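Local coordinates for transcriptional regulator, SorC family (Enterococcus faecalis, PDB 2O0M), which is probably a DNA-binding transcriptional regulator of the SorC family that responds to a bound sugar or sugar phosphate through its carbohydrate-binding domain, at residues Leu137-Gly142 with Ile300-Ala305; Asp129-Thr134 with Ala155-Asn160. All blocks are in the same frame, centred on the assembly; numbering follows the deposited sequence.

Contact 1: Leu137-Gly142 with Ile300-Ala305; sequences LLLPNG and IPYVVA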
loop_
_atom_site.group_PDB
_atom_site.type_symbol
_atom_site.label_atom_id
_atom_site.label_comp_id
_atom_site.label_asym_id
_atom_site.label_seq_id
_atom_site.Cartn_x
_atom_site.Cartn_y
_atom_site.Cartn_z
ATOM N N LEU A 137 13.678 -0.571 -12.263
ATOM C CA LEU A 137 13.411 0.129 -13.524
ATOM C C LEU A 137 12.945 1.571 -13.303
ATOM O O LEU A 137 13.399 2.484 -13.989
ATOM C CB LEU A 137 12.347 -0.623 -14.333
ATOM C CG LEU A 137 11.750 0.073 -15.566
ATOM C CD1 LEU A 137 12.773 0.105 -16.684
ATOM C CD2 LEU A 137 10.479 -0.610 -16.056
ATOM N N LEU A 138 12.016 1.757 -12.368
ATOM C CA LEU A 138 11.326 3.037 -12.185
ATOM C C LEU A 138 12.140 4.085 -11.415
ATOM O O LEU A 138 12.164 5.253 -11.790
ATOM C CB LEU A 138 9.964 2.839 -11.479
ATOM C CG LEU A 138 8.799 2.199 -12.244
ATOM C CD1 LEU A 138 7.552 2.139 -11.375
ATOM C CD2 LEU A 138 8.482 2.931 -13.555
ATOM N N LEU A 139 12.795 3.677 -10.329
ATOM C CA LEU A 139 13.434 4.647 -9.434
ATOM C C LEU A 139 14.727 5.219 -10.042
ATOM O O LEU A 139 15.654 4.471 -10.364
ATOM C CB LEU A 139 13.724 4.019 -8.070
ATOM C CG LEU A 139 12.500 3.583 -7.256
ATOM C CD1 LEU A 139 13.001 2.951 -5.979
ATOM C CD2 LEU A 139 11.565 4.752 -6.950
ATOM N N PRO A 140 14.778 6.546 -10.219
ATOM C CA PRO A 140 15.998 7.160 -10.742
ATOM C C PRO A 140 17.140 7.244 -9.749
ATOM O O PRO A 140 16.961 7.040 -8.547
ATOM C CB PRO A 140 15.559 8.591 -11.085
ATOM C CG PRO A 140 14.108 8.612 -10.985
ATOM C CD PRO A 140 13.727 7.555 -10.009
ATOM N N ASN A 141 18.321 7.587 -10.257
ATOM C CA ASN A 141 19.436 7.931 -9.390
ATOM C C ASN A 141 19.101 9.152 -8.565
ATOM O O ASN A 141 18.206 9.912 -8.914
ATOM C CB ASN A 141 20.702 8.208 -10.211
ATOM C CG ASN A 141 21.341 6.950 -10.729
ATOM O OD1 ASN A 141 21.127 5.862 -10.190
ATOM N ND2 ASN A 141 22.152 7.087 -11.769
ATOM N N GLY A 142 19.846 9.340 -7.484
ATOM C CA GLY A 142 19.587 10.414 -6.539
ATOM C C GLY A 142 18.952 9.877 -5.271
ATOM O O GLY A 142 19.139 8.708 -4.923
ATOM N N ILE A 300 2.385 11.830 -7.480
ATOM C CA ILE A 300 3.563 11.006 -7.189
ATOM C C ILE A 300 3.869 10.175 -8.433
ATOM O O ILE A 300 2.995 9.481 -8.925
ATOM C CB ILE A 300 3.319 10.101 -5.960
ATOM C CG1 ILE A 300 3.125 10.975 -4.716
ATOM C CG2 ILE A 300 4.470 9.146 -5.746
ATOM C CD1 ILE A 300 2.743 10.226 -3.496
ATOM N N PRO A 301 5.105 10.271 -8.973
ATOM C CA PRO A 301 5.395 9.592 -10.246
ATOM C C PRO A 301 5.252 8.082 -10.218
ATOM O O PRO A 301 4.755 7.503 -11.176
ATOM C CB PRO A 301 6.847 9.997 -10.565
ATOM C CG PRO A 301 7.377 10.649 -9.375
ATOM C CD PRO A 301 6.246 11.056 -8.479
ATOM N N TYR A 302 5.665 7.452 -9.119
ATOM C CA TYR A 302 5.796 5.993 -9.086
ATOM C C TYR A 302 4.848 5.434 -8.023
ATOM O O TYR A 302 5.087 5.554 -6.825
ATOM C CB TYR A 302 7.254 5.594 -8.841
ATOM C CG TYR A 302 8.184 6.325 -9.779
ATOM C CD1 TYR A 302 8.041 6.205 -11.155
ATOM C CD2 TYR A 302 9.140 7.205 -9.297
ATOM C CE1 TYR A 302 8.873 6.906 -12.032
ATOM C CE2 TYR A 302 9.979 7.906 -10.162
ATOM C CZ TYR A 302 9.828 7.763 -11.527
ATOM O OH TYR A 302 10.658 8.464 -12.395
ATOM N N VAL A 303 3.737 4.875 -8.484
ATOM C CA VAL A 303 2.684 4.398 -7.610
ATOM C C VAL A 303 2.457 2.943 -7.957
ATOM O O VAL A 303 2.138 2.637 -9.090
ATOM C CB VAL A 303 1.386 5.207 -7.788
ATOM C CG1 VAL A 303 0.304 4.676 -6.854
ATOM C CG2 VAL A 303 1.635 6.683 -7.502
ATOM N N VAL A 304 2.622 2.060 -6.971
ATOM C CA VAL A 304 2.522 0.638 -7.216
ATOM C C VAL A 304 1.555 0.040 -6.216
ATOM O O VAL A 304 1.798 0.111 -5.003
ATOM C CB VAL A 304 3.896 -0.057 -7.103
ATOM C CG1 VAL A 304 3.782 -1.526 -7.489
ATOM C CG2 VAL A 304 4.931 0.634 -7.986
ATOM N N ALA A 305 0.480 -0.548 -6.738
ATOM C CA ALA A 305 -0.485 -1.311 -5.948
ATOM C C ALA A 305 -0.168 -2.804 -6.120
ATOM O O ALA A 305 0.049 -3.283 -7.240
ATOM C CB ALA A 305 -1.883 -1.041 -6.409
#

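Contact 2: Asp129-Thr134 with Ala155-Asn160; sequences DVLTNT and AMVAEN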
loop_
_atom_site.group_PDB
_atom_site.type_symbol
_atom_site.label_atom_id
_atom_site.label_comp_id
_atom_site.label_asym_id
_atom_site.label_seq_id
_atom_site.Cartn_x
_atom_site.Cartn_y
_atom_site.Cartn_z
ATOM N N ASP A 129 9.887 -10.266 -5.919
ATOM C CA ASP A 129 10.746 -10.220 -7.106
ATOM C C ASP A 129 10.257 -9.168 -8.095
ATOM O O ASP A 129 11.043 -8.369 -8.617
ATOM C CB ASP A 129 10.774 -11.587 -7.811
ATOM C CG ASP A 129 11.712 -12.581 -7.153
ATOM O OD1 ASP A 129 12.460 -12.212 -6.225
ATOM O OD2 ASP A 129 11.710 -13.751 -7.592
ATOM N N VAL A 130 8.952 -9.166 -8.343
ATOM C CA VAL A 130 8.362 -8.275 -9.336
ATOM C C VAL A 130 8.480 -6.834 -8.857
ATOM O O VAL A 130 8.834 -5.937 -9.635
ATOM C CB VAL A 130 6.878 -8.639 -9.628
ATOM C CG1 VAL A 130 6.234 -7.622 -10.561
ATOM C CG2 VAL A 130 6.784 -10.046 -10.251
ATOM N N LEU A 131 8.205 -6.589 -7.577
ATOM C CA LEU A 131 8.359 -5.224 -7.077
ATOM C C LEU A 131 9.811 -4.770 -7.187
ATOM O O LEU A 131 10.090 -3.628 -7.560
ATOM C CB LEU A 131 7.862 -5.059 -5.638
ATOM C CG LEU A 131 7.947 -3.624 -5.096
ATOM C CD1 LEU A 131 7.097 -2.700 -5.943
ATOM C CD2 LEU A 131 7.532 -3.564 -3.631
ATOM N N THR A 132 10.745 -5.662 -6.855
ATOM C CA THR A 132 12.161 -5.318 -6.961
ATOM C C THR A 132 12.504 -4.895 -8.399
ATOM O O THR A 132 13.095 -3.842 -8.629
ATOM C CB THR A 132 13.039 -6.476 -6.484
ATOM O OG1 THR A 132 12.725 -6.751 -5.119
ATOM C CG2 THR A 132 14.518 -6.122 -6.575
ATOM N N ASN A 133 12.109 -5.704 -9.369
ATOM C CA ASN A 133 12.400 -5.401 -10.769
ATOM C C ASN A 133 11.730 -4.109 -11.221
ATOM O O ASN A 133 12.328 -3.301 -11.943
ATOM C CB ASN A 133 11.991 -6.583 -11.645
ATOM C CG ASN A 133 12.842 -7.811 -11.380
ATOM O OD1 ASN A 133 14.004 -7.703 -10.953
ATOM N ND2 ASN A 133 12.280 -8.985 -11.628
ATOM N N THR A 134 10.511 -3.899 -10.736
ATOM C CA THR A 134 9.720 -2.731 -11.083
ATOM C C THR A 134 10.357 -1.452 -10.529
ATOM O O THR A 134 10.544 -0.482 -11.257
ATOM C CB THR A 134 8.281 -2.890 -10.560
ATOM O OG1 THR A 134 7.645 -3.983 -11.246
ATOM C CG2 THR A 134 7.468 -1.622 -10.763
ATOM N N ALA A 155 3.962 -7.234 4.015
ATOM C CA ALA A 155 4.957 -7.852 4.894
ATOM C C ALA A 155 5.717 -8.939 4.120
ATOM O O ALA A 155 6.951 -9.008 4.151
ATOM C CB ALA A 155 4.291 -8.445 6.103
HETATM N N MSE A 156 4.969 -9.748 3.391
HETATM C CA MSE A 156 5.584 -10.826 2.604
HETATM C C MSE A 156 6.374 -10.314 1.412
HETATM O O MSE A 156 7.471 -10.829 1.103
HETATM C CB MSE A 156 4.530 -11.818 2.141
HETATM C CG MSE A 156 3.901 -12.587 3.274
HETATM SE SE MSE A 156 5.162 -13.574 4.391
HETATM C CE MSE A 156 6.450 -14.105 3.061
ATOM N N VAL A 157 5.831 -9.305 0.729
ATOM C CA VAL A 157 6.562 -8.638 -0.331
ATOM C C VAL A 157 7.898 -8.111 0.182
ATOM O O VAL A 157 8.946 -8.342 -0.425
ATOM C CB VAL A 157 5.741 -7.467 -0.932
ATOM C CG1 VAL A 157 6.634 -6.578 -1.798
ATOM C CG2 VAL A 157 4.556 -8.004 -1.736
ATOM N N ALA A 158 7.861 -7.392 1.304
ATOM C CA ALA A 158 9.064 -6.786 1.861
ATOM C C ALA A 158 10.136 -7.843 2.161
ATOM O O ALA A 158 11.310 -7.652 1.844
ATOM C CB ALA A 158 8.734 -5.986 3.110
ATOM N N GLU A 159 9.724 -8.963 2.741
ATOM C CA GLU A 159 10.666 -10.037 3.113
ATOM C C GLU A 159 11.372 -10.623 1.892
ATOM O O GLU A 159 12.452 -11.216 2.013
ATOM C CB GLU A 159 9.927 -11.152 3.854
ATOM C CG GLU A 159 9.395 -10.753 5.216
ATOM C CD GLU A 159 10.485 -10.557 6.267
ATOM O OE1 GLU A 159 11.652 -10.972 6.023
ATOM O OE2 GLU A 159 10.158 -10.003 7.346
ATOM N N ASN A 160 10.769 -10.452 0.718
ATOM C CA ASN A 160 11.244 -11.087 -0.513
ATOM C C ASN A 160 11.798 -10.111 -1.552
ATOM O O ASN A 160 11.846 -10.417 -2.751
ATOM C CB ASN A 160 10.112 -11.934 -1.093
ATOM C CG ASN A 160 9.875 -13.205 -0.295
ATOM O OD1 ASN A 160 10.639 -14.160 -0.410
ATOM N ND2 ASN A 160 8.809 -13.233 0.500
HETATM O O HOH W 1 13.534 -10.266 -4.973
#

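Contact 1: Leu137-Gly142 with Ile300-Ala305
The phenol ring of Tyr302 is held between two pieces of chain. Leu138 O lies over one face, 3.4 Å from Tyr302 CZ and displaced toward the rim, while CB of the preceding residue, Pro301, covers the centre of the opposite face. Two further groups approach obliquely. Pro140 CD comes to 3.8 Å from Tyr302 CE2, and Leu139 CD2 reaches 4.2 Å from Tyr302 CD2. The hydroxyl end passes close to the pyrrolidine, with Tyr302 OH 3.7 Å from Pro140 CG. No hydrogen bond joins the two segments; the contact is made by van der Waals packing, with a carbonyl oxygen laid on the ring.

The side chain of Leu138 runs past the tyrosine in the opposite direction. Its CB sits 3.9 Å from Tyr302 CD1, and both of its methyls lie near the same ring carbon, giving the base of the ring an apolar neighbour. In Tyr302 a chi1 of -50° sets CG beside the backbone N, and the ring reaches across to the helix end. Leu139 starts off away from the strand; chi2 of 178° continues the chain into CD1, and the other branch, CD2, is the one that comes back to the ring.

The residue types suit the end of a helix. Leu138 is its last residue and Leu139 the first to leave helical angles; Pro140, with no N-H to offer, falls where the helical bonding pattern has stopped. A broad, flat tyrosine can meet three consecutive residues of this turn at once.

Leu139 O takes a hydrogen bond from Arg169 NH1. Around the contact, Leu138 also rests on Trp328 of strand 328-332, and both Leu139 and Tyr302 touch Cys238 of strand 238-245. The C-terminal end of helix 122-138 is thereby packed against the starting end of strand 302-306 and its two parallel neighbours.

Contact 2: Asp129-Thr134 with Ala155-Asn160
Leu131 and Val157 meet because each sends a branch out opposite its own backbone N: CG of Leu131 (chi1 -177°) and CG1 of Val157 (chi1 167°). The two side chains cross at about a right angle, bringing Leu131 CD2 to 3.6 Å from Val157 CG1. A long leucine spans much of the gap, and a short, beta-branched valine meets it with one methyl in a close fit.

Nearer the surface the link is polar and indirect. A water donates to Asp129 OD1 at 2.6 Å and to Asn160 O at 2.8 Å, bridging a carboxylate to a backbone carbonyl that are 4.0 Å apart; two acceptors need such a donor between them. Asn160 suits the helix end, since its amide turns back to bond the chain: Asn160 ND2 donates to Met156 O (a selenomethionine here) over 2.8 Å, nearly straight at 162°, while its OD1 has a weak bond to Ser125 OG. Thr132 OG1 pairs with Gly128 O in its own helix and with Gly162 N in the loop after helix 152-159, tying that loop to helix 122-138.

Beneath, Leu131 and Val157 both rest on Ile306 of strand 302-306. Helices 122-138 and 152-159, joined through strand 142-148 and packed side by side on one face of a largely parallel sheet, are part of the layered alpha/beta architecture of Rossmann-like domains, consistent with the sugar-binding domain assigned here.

Overall arrangement
Contacts 1 and 2 have centres about 14 Å apart and share helix 122-138, whose C-terminal end serves contact 1 and whose middle serves contact 2. Their segments alternate along the chain: 129-134, 137-142, 155-160 and finally 300-305, so a late strand is brought back beneath an early helix. They also touch directly, Val304 CG1 of contact 1 lying 3.8 Å from Leu131 CD1 of contact 2. Together they fix helix 122-138 both to the sheet below, through strand 302-306, and to helix 152-159 beside it, joining parts distant in sequence into the helical layer and the sheet it covers, within the putative sugar-binding domain.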